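Local coordinates for spectinomycin 9-adenylyltransferase (Enterococcus faecalis, PDB 6SXJ), which transfers AMP from ATP to the 9-hydroxyl of spectinomycin, releasing diphosphate and so making bacteria resistant to this antibiotic but not to streptomycin, at residues A[157-160]-A[161-164]; A[234-237]-A[238-241]; A[11-14]-A[15-18]. One frame throughout, in Å; residues are numbered along the deposited sequence.

Contact 1 of 3, residues A[157-160]-A[161-164]; sequences IPFS and DVRR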
loop_
_atom_site.group_PDB
_atom_site.type_symbol
_atom_site.label_atom_id
_atom_site.label_comp_id
_atom_site.label_asym_id
_atom_site.label_seq_id
_atom_site.Cartn_x
_atom_site.Cartn_y
_atom_site.Cartn_z
ATOM N N ILE A 157 -8.571 -12.455 10.342
ATOM C CA ILE A 157 -7.190 -12.044 10.578
ATOM C C ILE A 157 -7.133 -11.398 11.964
ATOM O O ILE A 157 -7.736 -10.334 12.169
ATOM C CB ILE A 157 -6.682 -11.088 9.496
ATOM C CG1 ILE A 157 -6.917 -11.687 8.110
ATOM C CG2 ILE A 157 -5.192 -10.812 9.701
ATOM C CD1 ILE A 157 -6.558 -10.752 6.969
ATOM N N PRO A 158 -6.439 -11.993 12.931
ATOM C CA PRO A 158 -6.386 -11.392 14.270
ATOM C C PRO A 158 -5.743 -10.015 14.212
ATOM O O PRO A 158 -4.699 -9.825 13.583
ATOM C CB PRO A 158 -5.534 -12.382 15.074
ATOM C CG PRO A 158 -4.672 -13.055 14.050
ATOM C CD PRO A 158 -5.527 -13.147 12.805
ATOM N N PHE A 159 -6.381 -9.046 14.865
ATOM C CA PHE A 159 -5.790 -7.719 14.927
ATOM C C PHE A 159 -4.431 -7.738 15.613
ATOM O O PHE A 159 -3.613 -6.842 15.376
ATOM C CB PHE A 159 -6.719 -6.759 15.651
ATOM C CG PHE A 159 -6.205 -5.357 15.702
ATOM C CD1 PHE A 159 -5.570 -4.885 16.833
ATOM C CD2 PHE A 159 -6.357 -4.510 14.618
ATOM C CE1 PHE A 159 -5.099 -3.591 16.886
ATOM C CE2 PHE A 159 -5.887 -3.213 14.666
ATOM C CZ PHE A 159 -5.257 -2.752 15.801
ATOM N N SER A 160 -4.172 -8.734 16.460
ATOM C CA SER A 160 -2.854 -8.851 17.069
ATOM C C SER A 160 -1.777 -8.988 16.000
ATOM O O SER A 160 -0.687 -8.417 16.128
ATOM C CB SER A 160 -2.826 -10.043 18.027
ATOM O OG SER A 160 -2.771 -11.273 17.327
ATOM N N ASP A 161 -2.066 -9.737 14.932
ATOM C CA ASP A 161 -1.112 -9.850 13.834
ATOM C C ASP A 161 -0.949 -8.521 13.110
ATOM O O ASP A 161 0.138 -8.219 12.607
ATOM C CB ASP A 161 -1.551 -10.932 12.851
ATOM C CG ASP A 161 -1.169 -12.318 13.304
ATOM O OD1 ASP A 161 -1.913 -13.268 12.992
ATOM O OD2 ASP A 161 -0.123 -12.462 13.967
ATOM N N VAL A 162 -2.008 -7.713 13.050
ATOM C CA VAL A 162 -1.886 -6.380 12.471
ATOM C C VAL A 162 -0.962 -5.525 13.325
ATOM O O VAL A 162 -0.150 -4.740 12.822
ATOM C CB VAL A 162 -3.276 -5.736 12.318
ATOM C CG1 VAL A 162 -3.120 -4.273 11.980
ATOM C CG2 VAL A 162 -4.094 -6.471 11.241
ATOM N N ARG A 163 -1.057 -5.676 14.632
ATOM C CA ARG A 163 -0.130 -4.977 15.504
ATOM C C ARG A 163 1.304 -5.441 15.278
ATOM O O ARG A 163 2.228 -4.635 15.115
ATOM C CB ARG A 163 -0.552 -5.212 16.945
ATOM C CG ARG A 163 -1.920 -4.630 17.327
ATOM C CD ARG A 163 -1.939 -4.261 18.830
ATOM N NE ARG A 163 -3.090 -3.430 19.142
ATOM C CZ ARG A 163 -3.707 -3.426 20.309
ATOM N NH1 ARG A 163 -3.271 -4.223 21.271
ATOM N NH2 ARG A 163 -4.773 -2.660 20.493
ATOM N N ARG A 164 1.527 -6.736 15.356
ATOM C CA ARG A 164 2.849 -7.218 15.029
ATOM C C ARG A 164 3.328 -6.673 13.700
ATOM O O ARG A 164 4.534 -6.493 13.513
ATOM C CB ARG A 164 2.833 -8.732 14.969
ATOM C CG ARG A 164 4.206 -9.386 14.775
ATOM C CD ARG A 164 4.387 -10.684 15.616
ATOM N NE ARG A 164 3.298 -11.623 15.395
ATOM C CZ ARG A 164 3.423 -12.741 14.696
ATOM N NH1 ARG A 164 4.595 -13.064 14.172
ATOM N NH2 ARG A 164 2.375 -13.529 14.522
#

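Contact 2 of 3, residues A[234-237]-A[238-241]; sequences IEWT and NENV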
loop_
_atom_site.group_PDB
_atom_site.type_symbol
_atom_site.label_atom_id
_atom_site.label_comp_id
_atom_site.label_asym_id
_atom_site.label_seq_id
_atom_site.Cartn_x
_atom_site.Cartn_y
_atom_site.Cartn_z
ATOM N N ILE A 234 10.559 20.402 -0.349
ATOM C CA ILE A 234 10.785 20.825 1.023
ATOM C C ILE A 234 12.260 20.799 1.425
ATOM O O ILE A 234 12.670 21.613 2.260
ATOM C CB ILE A 234 9.942 19.968 1.991
ATOM C CG1 ILE A 234 8.457 20.330 1.875
ATOM C CG2 ILE A 234 10.435 20.133 3.421
ATOM C CD1 ILE A 234 8.136 21.781 2.202
ATOM N N GLU A 235 13.061 19.887 0.879
ATOM C CA GLU A 235 14.495 19.907 1.147
ATOM C C GLU A 235 14.775 19.742 2.637
ATOM O O GLU A 235 14.963 20.727 3.358
ATOM C CB GLU A 235 15.102 21.212 0.628
ATOM C CG GLU A 235 16.608 21.309 0.765
ATOM C CD GLU A 235 17.059 22.693 1.196
ATOM O OE1 GLU A 235 17.355 23.527 0.314
ATOM O OE2 GLU A 235 17.111 22.946 2.419
ATOM N N TRP A 236 14.822 18.497 3.101
ATOM C CA TRP A 236 14.946 18.199 4.519
ATOM C C TRP A 236 16.380 18.267 5.031
ATOM O O TRP A 236 16.619 17.919 6.193
ATOM C CB TRP A 236 14.398 16.801 4.812
ATOM C CG TRP A 236 12.980 16.564 4.405
ATOM C CD1 TRP A 236 12.538 16.094 3.201
ATOM C CD2 TRP A 236 11.818 16.754 5.214
ATOM N NE1 TRP A 236 11.170 15.987 3.211
ATOM C CE2 TRP A 236 10.702 16.388 4.436
ATOM C CE3 TRP A 236 11.609 17.202 6.522
ATOM C CZ2 TRP A 236 9.401 16.455 4.921
ATOM C CZ3 TRP A 236 10.318 17.269 7.000
ATOM C CH2 TRP A 236 9.229 16.900 6.202
ATOM N N THR A 237 17.336 18.696 4.205
ATOM C CA THR A 237 18.742 18.513 4.547
ATOM C C THR A 237 19.153 19.248 5.817
ATOM O O THR A 237 20.225 18.953 6.355
ATOM C CB THR A 237 19.627 18.959 3.380
ATOM O OG1 THR A 237 19.284 20.296 2.995
ATOM C CG2 THR A 237 19.443 18.027 2.188
ATOM N N ASN A 238 18.335 20.178 6.319
ATOM C CA ASN A 238 18.636 20.874 7.562
ATOM C C ASN A 238 17.571 20.701 8.637
ATOM O O ASN A 238 17.800 21.120 9.778
ATOM C CB ASN A 238 18.839 22.375 7.303
ATOM C CG ASN A 238 20.232 22.692 6.799
ATOM O OD1 ASN A 238 20.506 22.592 5.603
ATOM N ND2 ASN A 238 21.120 23.072 7.710
ATOM N N GLU A 239 16.425 20.111 8.314
ATOM C CA GLU A 239 15.443 19.782 9.335
ATOM C C GLU A 239 15.944 18.613 10.177
ATOM O O GLU A 239 16.655 17.730 9.692
ATOM C CB GLU A 239 14.100 19.428 8.699
ATOM C CG GLU A 239 13.470 20.556 7.899
ATOM C CD GLU A 239 12.964 21.682 8.775
ATOM O OE1 GLU A 239 12.229 21.396 9.748
ATOM O OE2 GLU A 239 13.295 22.852 8.488
ATOM N N ASN A 240 15.569 18.622 11.456
ATOM C CA ASN A 240 15.970 17.571 12.392
ATOM C C ASN A 240 14.909 16.469 12.403
ATOM O O ASN A 240 14.119 16.310 13.336
ATOM C CB ASN A 240 16.192 18.160 13.779
ATOM C CG ASN A 240 17.489 18.931 13.874
ATOM O OD1 ASN A 240 18.491 18.562 13.255
ATOM N ND2 ASN A 240 17.478 20.011 14.642
ATOM N N VAL A 241 14.908 15.695 11.314
ATOM C CA VAL A 241 13.917 14.637 11.159
ATOM C C VAL A 241 14.123 13.544 12.196
ATOM O O VAL A 241 13.172 12.855 12.586
ATOM C CB VAL A 241 13.979 14.066 9.729
ATOM C CG1 VAL A 241 13.017 12.898 9.582
ATOM C CG2 VAL A 241 13.676 15.154 8.702
#

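Contact 3 of 3, residues A[11-14]-A[15-18]; sequences QINK and VKKI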
loop_
_atom_site.group_PDB
_atom_site.type_symbol
_atom_site.label_atom_id
_atom_site.label_comp_id
_atom_site.label_asym_id
_atom_site.label_seq_id
_atom_site.Cartn_x
_atom_site.Cartn_y
_atom_site.Cartn_z
ATOM N N GLN A 11 -8.231 3.505 -16.904
ATOM C CA GLN A 11 -7.197 2.881 -16.078
ATOM C C GLN A 11 -7.743 1.636 -15.397
ATOM O O GLN A 11 -7.219 0.531 -15.568
ATOM C CB GLN A 11 -6.684 3.867 -15.027
ATOM C CG GLN A 11 -5.650 4.852 -15.538
ATOM C CD GLN A 11 -4.769 5.370 -14.446
ATOM O OE1 GLN A 11 -5.128 6.328 -13.755
ATOM N NE2 GLN A 11 -3.583 4.737 -14.270
ATOM N N ILE A 12 -8.848 1.797 -14.659
ATOM C CA ILE A 12 -9.429 0.668 -13.940
ATOM C C ILE A 12 -9.905 -0.400 -14.910
ATOM O O ILE A 12 -9.725 -1.601 -14.671
ATOM C CB ILE A 12 -10.565 1.139 -13.025
ATOM C CG1 ILE A 12 -10.043 2.178 -12.043
ATOM C CG2 ILE A 12 -11.165 -0.038 -12.283
ATOM C CD1 ILE A 12 -11.109 2.714 -11.117
ATOM N N ASN A 13 -10.512 0.012 -16.019
ATOM C CA ASN A 13 -11.099 -0.963 -16.930
ATOM C C ASN A 13 -10.030 -1.791 -17.628
ATOM O O ASN A 13 -10.204 -3.000 -17.820
ATOM C CB ASN A 13 -11.975 -0.255 -17.958
ATOM C CG ASN A 13 -13.024 -1.164 -18.538
ATOM O OD1 ASN A 13 -12.963 -1.526 -19.714
ATOM N ND2 ASN A 13 -13.995 -1.555 -17.711
ATOM N N LYS A 14 -8.927 -1.159 -18.033
ATOM C CA LYS A 14 -7.836 -1.906 -18.653
ATOM C C LYS A 14 -7.226 -2.907 -17.675
ATOM O O LYS A 14 -6.854 -4.015 -18.068
ATOM C CB LYS A 14 -6.765 -0.944 -19.168
ATOM C CG LYS A 14 -6.777 -0.751 -20.677
ATOM C CD LYS A 14 -6.480 0.684 -21.072
ATOM C CE LYS A 14 -6.756 0.956 -22.545
ATOM N NZ LYS A 14 -5.951 0.035 -23.448
ATOM N N VAL A 15 -7.136 -2.543 -16.394
ATOM C CA VAL A 15 -6.612 -3.481 -15.401
ATOM C C VAL A 15 -7.514 -4.703 -15.301
ATOM O O VAL A 15 -7.033 -5.841 -15.228
ATOM C CB VAL A 15 -6.451 -2.790 -14.032
ATOM C CG1 VAL A 15 -6.127 -3.829 -12.943
ATOM C CG2 VAL A 15 -5.363 -1.716 -14.096
ATOM N N LYS A 16 -8.835 -4.487 -15.296
ATOM C CA LYS A 16 -9.774 -5.603 -15.191
ATOM C C LYS A 16 -9.630 -6.555 -16.368
ATOM O O LYS A 16 -9.665 -7.780 -16.199
ATOM C CB LYS A 16 -11.209 -5.081 -15.119
ATOM C CG LYS A 16 -11.472 -4.084 -14.007
ATOM C CD LYS A 16 -12.780 -3.316 -14.253
ATOM C CE LYS A 16 -13.937 -4.238 -14.597
ATOM N NZ LYS A 16 -15.225 -3.481 -14.759
ATOM N N LYS A 17 -9.474 -6.012 -17.571
ATOM C CA LYS A 17 -9.416 -6.860 -18.755
ATOM C C LYS A 17 -8.068 -7.556 -18.866
ATOM O O LYS A 17 -8.003 -8.727 -19.266
ATOM C CB LYS A 17 -9.721 -6.025 -19.994
ATOM C CG LYS A 17 -11.167 -5.488 -19.989
ATOM C CD LYS A 17 -11.387 -4.407 -21.032
ATOM C CE LYS A 17 -12.877 -4.131 -21.247
ATOM N NZ LYS A 17 -13.619 -5.329 -21.732
ATOM N N ILE A 18 -6.987 -6.867 -18.492
ATOM C CA ILE A 18 -5.685 -7.531 -18.430
ATOM C C ILE A 18 -5.791 -8.782 -17.575
ATOM O O ILE A 18 -5.462 -9.894 -18.010
ATOM C CB ILE A 18 -4.608 -6.579 -17.884
ATOM C CG1 ILE A 18 -4.247 -5.530 -18.936
ATOM C CG2 ILE A 18 -3.356 -7.373 -17.473
ATOM C CD1 ILE A 18 -3.719 -4.247 -18.340
#

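Contact 1 of 3, residues A[157-160]-A[161-164]
With its CG anti to the backbone N (chi1 -177°), Phe159 carries its ring forward along the helix toward Arg163, whose own CG stands beside its backbone N and whose chain runs extended from CG to NE. The two side chains meet one turn apart: Arg163 NE comes to 3.0 Å from Phe159 CE1, an unusually short approach that carries no weight as a bond. Arg163 CG lies 3.4 Å from the same Phe159 CE1. NE and CZ of the arginine lie at the ring edge near its plane, and the guanidinium is turned 80° from the ring. At the other flank of the ring, Phe159 CE2 meets Val162 CG1 obliquely at 4.0 Å.

Here helix 159-173 begins, in the C-terminal helical part of this aminoglycoside adenylyltransferase family, with Pro158 at its N-cap. Pro158 O receives two weak bonds, from Asp161 N at 3.0 Å and Val162 N at 3.5 Å; regular i to i+4 bonding follows, Arg163 N to Phe159 O being 2.9 Å. Asp161 bends back on the cap, its OD1 lying 3.0 Å from Pro158 CG while also accepting a hydrogen bond from Trp98 NE1. The other carboxylate oxygen, Asp161 OD2, forms a salt bridge with Arg164 NH2 at 2.8 Å, although that hydrogen bond is weak at 128°. A carboxylate in the first turn would probably also be favoured by the helix dipole. Val162 rests on Thr131 and Tyr135 of helix 130-139, while Pro158 and Asp161 face the loop of Trp98 and His100.

Contact 2 of 3, residues A[234-237]-A[238-241]
Trp236 meets Val241 through one corner of its indole: CE3 lies 3.6 Å from Val241 CG2, and the side chains run at about a right angle to each other. Glu239 adds its CB to the same corner, 4.0 Å from Trp236 CE3 and near the ring plane. With CG beside the backbone N (chi1 -57°) and chi2 at 90°, Trp236 turns this corner to both residues. Ile234 covers one indole face, its CG2 sitting 3.9 Å above the plane of the Trp236 ring and over its centre; Val241 CG2 comes obliquely from the opposite side of that plane.

The backbone forms a turn close to type I, with Thr237 and Asn238 at its corners, joined by a weak bond of 3.1 Å and 129° from Glu239 N to Trp236 O. An inverse gamma turn centred on Asn240 follows, with another weak bond, Val241 N to Glu239 O at 3.1 Å, and swings Val241 back toward the indole.

Further out, Trp236 NE1 donates a weak hydrogen bond to Thr182 OG1, and both Trp236 and Val241 lie on Glu181 and Ile185 of helix 181-196. On helix 216-229, Arg221 is touched by Glu239 and Asn240, and Arg227 and Ser228 by Ile234.

Contact 3 of 3, residues A[11-14]-A[15-18]
Lys14 O accepts the shortest backbone bond of this helical turn, from Ile18 N at 2.9 Å with an N-H...O angle of 166°. The same oxygen is flanked by the Ile18 side chain: CG1, beside its own backbone N, and CD1 lie 3.1 and 3.2 Å from Lys14 O. The preceding turns are closed by longer i to i+4 bonds, such as Val15 N to Gln11 O at 3.2 Å.

In Asn13 a chi1 of -156°, roughly opposite the backbone N, swings the amide forward and divides it between two lysines. Its OD1 lies 3.0 Å from Lys17 CE, the carbon next to the ammonium, which probably favours the approach. Asn13 ND2 is 3.7 Å from Lys16 NZ; both are donors, and the pair is proximity and not a bond. Lys16 gets there by bending at chi3, and on the way its CD passes Ile12 CG2 at 4.2 Å.

Gln11 has its amide held beyond the helix by Ile72 O and Arg83 N. Helix 8-23 is amphipathic: Lys14 and Lys17 lie on the exposed side, while Val15, with Gln11, turns to the central mixed sheet of the nucleotidyltransferase fold, resting on Phe49 of strand 47-53 and on Ile85 and Leu87 of strand 85-91, and Ile18 packs on Leu65 and Lys68 of helix 59-69.

Along the chain contact 3 comes first, then contact 1, then contact 2. Contact 3 belongs to the nucleotidyltransferase domain, on helix 8-23 against the mixed sheet; contacts 1 and 2 both fall in the C-terminal adenylyltransferase family region, at the start of helix 159-173 and in the loop ahead of the last helix, 241-253. None touches another. The centres of contacts 1 and 2 are about 34 Å apart. Contact 3 lies across the chain's centre from both others, its centre about 32 Å from that of contact 1 and about 40 Å from that of contact 2. The enzyme thus has a sheet-based nucleotidyltransferase unit followed by a helical one, contact 1 probably lying near the junction, since it touches Trp98 and His100.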